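Local coordinates for protein lectin (Lotus tetragonolobus, PDB 2EIG) that probably binds L-fucosyl-containing sugars as a calcium- and manganese-containing legume lectin from seeds, at residues H42-T47 and W89-P94. Numbering follows the deposited sequence.
Sequences HALYAT and WGTEIP
His42 meets Ile93 face-on where an irregular loop, residues 89-94, runs alongside the strand that carries residues 42-47, the two segments heading in nearly opposite directions. The CB of His42 leaves the strand toward the loop, and with CG anti to the carbonyl carbon (chi1 -84°) the ring is carried toward Ile93. His42 CG lies 3.6 Å from Ile93 CG1, and CD2 rests against the same methylene. Isoleucine suits the place because its CG1 arm sets this carbon over the middle of the His42 ring, 3.6 Å from the centroid and 8° off its normal, a CH-pi contact. CE1, at the tip, approaches Ile93 CA and, near the ring plane, Thr91 OG1. His42 ND1 binds a water at 2.8 Å, whereas NE2 is hydrogen-bonded to the carbonyl of Gly103. The water lies in the ring plane and also reaches Thr91 OG1 at 2.7 Å, with a weak bond to Thr91 O, tying strand to loop where no direct hydrogen bond spans them. Bonds at both nitrogens and an edge-to-face contact with Phe85 fix the imidazole's rotation; histidine is flat yet polar at two corners. Thr91 offers a hydroxyl to the water and a methyl to Leu44 CD1. Trp89's long, flat indole reaches the short break within strand 39-50: Trp89 CZ3 is 3.6 Å from Tyr45 O, in the indole plane, and 3.8 Å from Thr47 C, over one face, while Trp89 CH2 is 3.5 Å from Ala46 O. The loop thus packs along a strand of the seven-stranded antiparallel sheet in the legume-lectin beta-sandwich (jelly-roll) fold.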
loop_
_atom_site.group_PDB
_atom_site.type_symbol
_atom_site.label_atom_id
_atom_site.label_comp_id
_atom_site.label_asym_id
_atom_site.label_seq_id
_atom_site.Cartn_x
_atom_site.Cartn_y
_atom_site.Cartn_z
ATOM N N HIS A 42 -26.029 7.968 15.514
ATOM C CA HIS A 42 -25.750 7.373 14.228
ATOM C C HIS A 42 -26.608 8.079 13.199
ATOM O O HIS A 42 -27.744 8.398 13.468
ATOM C CB HIS A 42 -26.148 5.909 14.258
ATOM C CG HIS A 42 -25.086 5.035 14.827
ATOM N ND1 HIS A 42 -24.961 3.706 14.491
ATOM C CD2 HIS A 42 -24.030 5.335 15.613
ATOM C CE1 HIS A 42 -23.899 3.209 15.103
ATOM N NE2 HIS A 42 -23.313 4.181 15.783
ATOM N N ALA A 43 -26.045 8.345 12.039
ATOM C CA ALA A 43 -26.813 8.868 10.912
ATOM C C ALA A 43 -26.281 8.091 9.722
ATOM O O ALA A 43 -25.106 8.249 9.313
ATOM C CB ALA A 43 -26.584 10.367 10.728
ATOM N N LEU A 44 -27.126 7.214 9.200
ATOM C CA LEU A 44 -26.699 6.295 8.141
ATOM C C LEU A 44 -27.430 6.635 6.873
ATOM O O LEU A 44 -28.620 6.974 6.910
ATOM C CB LEU A 44 -27.047 4.856 8.526
ATOM C CG LEU A 44 -26.540 4.403 9.913
ATOM C CD1 LEU A 44 -26.849 2.928 10.054
ATOM C CD2 LEU A 44 -25.036 4.643 10.087
ATOM N N TYR A 45 -26.764 6.478 5.741
ATOM C CA TYR A 45 -27.495 6.423 4.506
ATOM C C TYR A 45 -28.527 5.273 4.634
ATOM O O TYR A 45 -28.203 4.183 5.117
ATOM C CB TYR A 45 -26.571 6.243 3.308
ATOM C CG TYR A 45 -27.291 6.265 1.991
ATOM C CD1 TYR A 45 -28.052 7.395 1.598
ATOM C CD2 TYR A 45 -27.186 5.178 1.110
ATOM C CE1 TYR A 45 -28.704 7.413 0.375
ATOM C CE2 TYR A 45 -27.843 5.192 -0.138
ATOM C CZ TYR A 45 -28.601 6.300 -0.473
ATOM O OH TYR A 45 -29.224 6.346 -1.673
ATOM N N ALA A 46 -29.769 5.523 4.207
ATOM C CA ALA A 46 -30.826 4.542 4.481
ATOM C C ALA A 46 -30.923 3.337 3.533
ATOM O O ALA A 46 -31.848 2.548 3.649
ATOM C CB ALA A 46 -32.176 5.248 4.609
ATOM N N THR A 47 -29.993 3.189 2.597
ATOM C CA THR A 47 -30.029 2.052 1.681
ATOM C C THR A 47 -28.769 1.278 1.844
ATOM O O THR A 47 -27.687 1.894 1.935
ATOM C CB THR A 47 -30.159 2.521 0.191
ATOM O OG1 THR A 47 -31.118 3.582 0.101
ATOM C CG2 THR A 47 -30.561 1.341 -0.769
ATOM N N TRP A 89 -24.523 -4.080 7.165
ATOM C CA TRP A 89 -25.912 -3.626 7.110
ATOM C C TRP A 89 -26.772 -4.385 8.164
ATOM O O TRP A 89 -26.612 -5.587 8.368
ATOM C CB TRP A 89 -26.478 -3.693 5.697
ATOM C CG TRP A 89 -27.859 -3.147 5.673
ATOM C CD1 TRP A 89 -29.025 -3.864 5.736
ATOM C CD2 TRP A 89 -28.232 -1.757 5.648
ATOM N NE1 TRP A 89 -30.102 -3.006 5.719
ATOM C CE2 TRP A 89 -29.647 -1.708 5.661
ATOM C CE3 TRP A 89 -27.508 -0.545 5.631
ATOM C CZ2 TRP A 89 -30.353 -0.481 5.631
ATOM C CZ3 TRP A 89 -28.209 0.651 5.582
ATOM C CH2 TRP A 89 -29.612 0.675 5.555
ATOM N N GLY A 90 -27.645 -3.657 8.848
ATOM C CA GLY A 90 -28.338 -4.186 10.000
ATOM C C GLY A 90 -27.618 -3.865 11.313
ATOM O O GLY A 90 -28.122 -4.260 12.358
ATOM N N THR A 91 -26.434 -3.204 11.239
ATOM C CA THR A 91 -25.722 -2.466 12.349
ATOM C C THR A 91 -26.805 -1.796 13.244
ATOM O O THR A 91 -27.727 -1.175 12.723
ATOM C CB THR A 91 -24.521 -1.333 11.769
ATOM O OG1 THR A 91 -24.468 -0.065 12.478
ATOM C CG2 THR A 91 -24.649 -0.905 10.307
ATOM N N GLU A 92 -26.767 -1.999 14.565
ATOM C CA GLU A 92 -27.444 -1.049 15.474
ATOM C C GLU A 92 -26.330 -0.424 16.281
ATOM O O GLU A 92 -25.184 -0.872 16.178
ATOM C CB GLU A 92 -28.469 -1.723 16.412
ATOM C CG GLU A 92 -29.716 -2.324 15.732
ATOM C CD GLU A 92 -30.515 -1.321 14.944
ATOM O OE1 GLU A 92 -31.370 -1.774 14.150
ATOM O OE2 GLU A 92 -30.312 -0.096 15.098
ATOM N N ILE A 93 -26.641 0.619 17.043
ATOM C CA ILE A 93 -25.691 1.236 17.933
ATOM C C ILE A 93 -25.233 0.125 18.870
ATOM O O ILE A 93 -26.057 -0.495 19.527
ATOM C CB ILE A 93 -26.341 2.388 18.712
ATOM C CG1 ILE A 93 -26.611 3.575 17.748
ATOM C CG2 ILE A 93 -25.521 2.774 19.996
ATOM C CD1 ILE A 93 -27.335 4.740 18.385
ATOM N N PRO A 94 -23.925 -0.163 18.898
ATOM C CA PRO A 94 -23.546 -1.335 19.714
ATOM C C PRO A 94 -23.686 -1.115 21.216
ATOM O O PRO A 94 -23.589 0.056 21.724
ATOM C CB PRO A 94 -22.090 -1.619 19.303
ATOM C CG PRO A 94 -21.869 -0.735 18.032
ATOM C CD PRO A 94 -22.756 0.443 18.235
HETATM O O HOH W 1 -26.414 1.653 13.354
#